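Local structure of hypothetical protein (Geobacillus stearothermophilus, 1SFS) at residues Glu68-Thr71 and Arg72-Val76; Arg173-Gln176 and Val177-Gln180. The protein is of unknown function but carries a glycoside hydrolase-like domain of the Rv2525c type and may be a bacterial lysozyme. One frame throughout, in Å; residues are numbered along the deposited sequence. Where two conformers were deposited one is given.

Interaction 1: Glu68-Thr71 and Arg72-Val76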
loop_
_atom_site.group_PDB
_atom_site.type_symbol
_atom_site.label_atom_id
_atom_site.label_comp_id
_atom_site.label_asym_id
_atom_site.label_seq_id
_atom_site.Cartn_x
_atom_site.Cartn_y
_atom_site.Cartn_z
ATOM N N GLU A 68 -11.732 2.894 7.462
ATOM C CA GLU A 68 -11.706 4.081 8.306
ATOM C C GLU A 68 -10.520 4.915 7.923
ATOM O O GLU A 68 -9.382 4.421 7.830
ATOM C CB GLU A 68 -11.650 3.676 9.760
ATOM C CG GLU A 68 -12.862 2.872 10.194
ATOM C CD GLU A 68 -12.967 2.538 11.647
ATOM O OE1 GLU A 68 -11.954 2.535 12.381
ATOM O OE2 GLU A 68 -14.151 2.347 12.072
ATOM N N GLY A 69 -10.721 6.211 7.696
ATOM C CA GLY A 69 -9.634 7.062 7.331
ATOM C C GLY A 69 -8.684 7.395 8.453
ATOM O O GLY A 69 -9.028 7.482 9.632
ATOM N N LEU A 70 -7.457 7.720 8.093
ATOM C CA LEU A 70 -6.461 8.260 8.974
ATOM C C LEU A 70 -6.846 9.618 9.535
ATOM O O LEU A 70 -7.609 10.326 8.895
ATOM C CB LEU A 70 -5.126 8.385 8.221
ATOM C CG LEU A 70 -4.303 7.112 8.094
ATOM C CD1 LEU A 70 -3.278 7.271 6.960
ATOM C CD2 LEU A 70 -3.647 6.742 9.423
ATOM N N THR A 71 -6.318 9.948 10.682
ATOM C CA THR A 71 -6.367 11.282 11.247
ATOM C C THR A 71 -4.962 11.645 11.687
ATOM O O THR A 71 -4.102 10.784 11.901
ATOM C CB THR A 71 -7.280 11.375 12.483
ATOM O OG1 THR A 71 -6.815 10.509 13.519
ATOM C CG2 THR A 71 -8.716 11.041 12.088
ATOM N N ARG A 72 -4.741 12.935 11.910
ATOM C CA ARG A 72 -3.476 13.364 12.470
ATOM C C ARG A 72 -3.243 12.742 13.826
ATOM O O ARG A 72 -2.111 12.323 14.136
ATOM C CB ARG A 72 -3.400 14.902 12.521
ATOM C CG ARG A 72 -3.262 15.486 11.131
ATOM C CD ARG A 72 -2.887 16.939 11.252
ATOM N NE ARG A 72 -2.601 17.607 10.016
ATOM C CZ ARG A 72 -1.509 18.289 9.688
ATOM N NH1 ARG A 72 -0.458 18.428 10.479
ATOM N NH2 ARG A 72 -1.499 18.839 8.466
ATOM N N ASP A 73 -4.237 12.661 14.706
ATOM C CA ASP A 73 -4.098 12.063 16.033
ATOM C C ASP A 73 -3.647 10.593 15.941
ATOM O O ASP A 73 -2.787 10.100 16.665
ATOM C CB ASP A 73 -5.387 12.163 16.811
ATOM C CG ASP A 73 -5.685 13.546 17.365
ATOM O OD1 ASP A 73 -6.783 13.730 17.900
ATOM O OD2 ASP A 73 -4.820 14.421 17.296
ATOM N N GLU A 74 -4.249 9.864 14.988
ATOM C CA GLU A 74 -3.838 8.492 14.811
ATOM C C GLU A 74 -2.388 8.409 14.318
ATOM O O GLU A 74 -1.654 7.532 14.792
ATOM C CB GLU A 74 -4.780 7.817 13.826
ATOM C CG GLU A 74 -4.433 6.367 13.580
ATOM C CD GLU A 74 -5.239 5.646 12.529
ATOM O OE1 GLU A 74 -4.944 4.462 12.332
ATOM O OE2 GLU A 74 -6.157 6.247 11.909
ATOM N N ILE A 75 -1.986 9.252 13.388
ATOM C CA ILE A 75 -0.596 9.209 12.947
ATOM C C ILE A 75 0.370 9.457 14.089
ATOM O O ILE A 75 1.382 8.774 14.198
ATOM C CB ILE A 75 -0.409 10.207 11.774
ATOM C CG1 ILE A 75 -1.206 9.697 10.544
ATOM C CG2 ILE A 75 1.061 10.418 11.490
ATOM C CD1 ILE A 75 -1.259 10.671 9.411
ATOM N N VAL A 76 0.058 10.440 14.945
ATOM C CA VAL A 76 0.887 10.710 16.094
ATOM C C VAL A 76 1.017 9.459 16.934
ATOM O O VAL A 76 2.123 9.086 17.398
ATOM C CB VAL A 76 0.310 11.875 16.952
ATOM C CG1 VAL A 76 0.934 11.929 18.325
ATOM C CG2 VAL A 76 0.500 13.195 16.203
HETATM O O HOH W 1 -8.061 8.036 13.011
#

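Interaction 2: Arg173-Gln176 and Val177-Gln180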
loop_
_atom_site.group_PDB
_atom_site.type_symbol
_atom_site.label_atom_id
_atom_site.label_comp_id
_atom_site.label_asym_id
_atom_site.label_seq_id
_atom_site.Cartn_x
_atom_site.Cartn_y
_atom_site.Cartn_z
ATOM N N ARG A 173 5.855 1.721 -22.244
ATOM C CA ARG A 173 5.567 3.028 -22.794
ATOM C C ARG A 173 6.379 4.148 -22.136
ATOM O O ARG A 173 6.678 5.156 -22.767
ATOM C CB ARG A 173 4.090 3.345 -22.680
ATOM C CG ARG A 173 3.173 2.472 -23.532
ATOM C CD ARG A 173 1.729 2.819 -23.200
ATOM N NE ARG A 173 0.713 2.224 -24.049
ATOM C CZ ARG A 173 0.281 2.739 -25.191
ATOM N NH1 ARG A 173 0.756 3.885 -25.676
ATOM N NH2 ARG A 173 -0.649 2.065 -25.794
ATOM N N ASN A 174 6.754 3.962 -20.876
ATOM C CA ASN A 174 7.503 4.953 -20.126
ATOM C C ASN A 174 8.273 4.243 -19.031
ATOM O O ASN A 174 7.669 3.870 -17.996
ATOM C CB ASN A 174 6.604 6.023 -19.560
ATOM C CG ASN A 174 7.359 7.084 -18.740
ATOM O OD1 ASN A 174 8.610 7.099 -18.727
ATOM N ND2 ASN A 174 6.642 7.938 -18.097
ATOM N N ASN A 175 9.574 4.092 -19.191
ATOM C CA ASN A 175 10.328 3.359 -18.225
ATOM C C ASN A 175 10.284 3.963 -16.832
ATOM O O ASN A 175 10.550 3.282 -15.871
ATOM C CB ASN A 175 11.779 3.236 -18.724
ATOM C CG ASN A 175 12.537 2.346 -17.752
ATOM O OD1 ASN A 175 12.215 1.135 -17.702
ATOM N ND2 ASN A 175 13.470 2.983 -17.095
ATOM N N GLN A 176 9.974 5.260 -16.704
ATOM C CA GLN A 176 9.830 5.857 -15.368
ATOM C C GLN A 176 8.764 5.195 -14.520
ATOM O O GLN A 176 8.816 5.319 -13.288
ATOM C CB GLN A 176 9.529 7.352 -15.478
ATOM C CG GLN A 176 10.778 8.064 -15.951
ATOM C CD GLN A 176 11.857 8.089 -14.911
ATOM O OE1 GLN A 176 11.680 8.065 -13.698
ATOM N NE2 GLN A 176 13.072 8.110 -15.421
ATOM N N VAL A 177 7.803 4.495 -15.104
ATOM C CA VAL A 177 6.844 3.751 -14.279
ATOM C C VAL A 177 7.601 2.758 -13.429
ATOM O O VAL A 177 7.305 2.581 -12.228
ATOM C CB VAL A 177 5.750 3.134 -15.168
ATOM C CG1 VAL A 177 4.891 2.182 -14.355
ATOM C CG2 VAL A 177 4.931 4.217 -15.854
ATOM N N ALA A 178 8.562 2.040 -14.004
ATOM C CA ALA A 178 9.333 1.049 -13.280
ATOM C C ALA A 178 10.307 1.711 -12.330
ATOM O O ALA A 178 10.612 1.137 -11.277
ATOM C CB ALA A 178 10.074 0.141 -14.217
ATOM N N VAL A 179 10.868 2.874 -12.669
ATOM C CA VAL A 179 11.795 3.559 -11.800
ATOM C C VAL A 179 11.074 4.073 -10.561
ATOM O O VAL A 179 11.539 3.921 -9.433
ATOM C CB VAL A 179 12.500 4.704 -12.550
ATOM C CG1 VAL A 179 13.417 5.484 -11.618
ATOM C CG2 VAL A 179 13.282 4.157 -13.745
ATOM N N GLN A 180 9.973 4.751 -10.767
ATOM C CA GLN A 180 9.287 5.480 -9.689
ATOM C C GLN A 180 8.359 4.612 -8.897
ATOM O O GLN A 180 8.231 4.789 -7.679
ATOM C CB GLN A 180 8.498 6.678 -10.254
ATOM C CG GLN A 180 9.350 7.718 -11.023
ATOM C CD GLN A 180 10.462 8.357 -10.267
ATOM O OE1 GLN A 180 10.288 8.607 -9.086
ATOM N NE2 GLN A 180 11.548 8.676 -10.926
#

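Interaction 1: Glu68-Thr71 and Arg72-Val76
T71 and E74 meet at the start of helix 72-80, where T71 is the N-cap. Its OG1 accepts the backbone N-H of E74 at 3.0 Å from E74 N, with an N-H...O angle of 159°. The hydroxyl can reach there because chi1 of 61° sets OG1 between the backbone N and the carbonyl carbon, facing the first turn. One residue on, the backbone bond from I75 N to T71 O, 3.0 Å long, opens the regular helical pattern.

A water links the two residues again, side chain to side chain: it lies 2.8 Å from T71 OG1 and donates to E74 OE2, also at 2.8 Å. E74 can hold this water because its chain is extended, with CG anti to the backbone N (chi1 -180°), running back alongside the incoming loop.

L70 lays its CD2 methyl against the carboxylate, 3.6 Å from E74 OE2, the two side chains crossing at about a right angle; its apolar contact is with I75, CD2 lying 4.0 Å from I75 CG1.

The buried carboxylate of E74 also forms a salt bridge through OE1 with R58 of strand 55-59, while R72 NE bonds to the carbonyl of R114, at the end of helix 98-114.

Interaction 2: Arg173-Gln176 and Val177-Gln180
N174, the first residue to leave helical geometry after helix 163-173, meets V177 through its backbone: V177 N donates to N174 O at 3.0 Å. The N174 side chain makes a capping bond as well, OD1 accepting from Q176 N at 3.1 Å; the donor stands 63° out of the amide plane, so this bond is made over a face.

N175 turns its carbonyl into the next helix. V179 N donates to N175 O at 3.2 Å, and A178 N adds a weak bond to the same oxygen. In one of its two conformers N175 also brings ND2 to 3.6 Å from V179 CG2, a contact that holds for that copy alone. Together the backbone bonds form a tight helix-to-helix turn, in which helix 176-180 starts almost as soon as helix 163-173 ends; V177 and A178 pack back on Y167 and V171 of that preceding helix.

Q176 pairs with Q180 one turn later. Besides the backbone bond from Q180 N to Q176 O, the amides bond directly: Q180 NE2 lies 2.8 Å from Q176 OE1, with an N-H...O angle of 176°. Both chains bend at chi2, which helps lay them side by side; their amide planes are 25° apart, nearly coplanar. A leucine in place of Q180 would probably leave Q176 OE1 without this N-H donor and its amide freer to turn. Q176 OE1 also lies 3.6 Å from V179 CB.

In the fold
Following the chain from the N terminus, interaction 1 comes first, where the loop after strand 55-59 turns into helix 72-80. The chain then runs through strands 84-89, 122-126 and 151-156 and their intervening helices before interaction 2 joins helix 163-173 to helix 176-180, just ahead of strand 182-185. Each contact closes only a local turn between adjoining segments; they lie in series, neither nesting nor crossing. The centres of interactions 1 and 2 are about 31 Å apart, on opposite sides of the chain's centre, and the nearest atoms of the two interactions are about 19 Å apart. They are related through the sheet: strands 55-59 and 182-185 both belong to it, with three parallel strands between them.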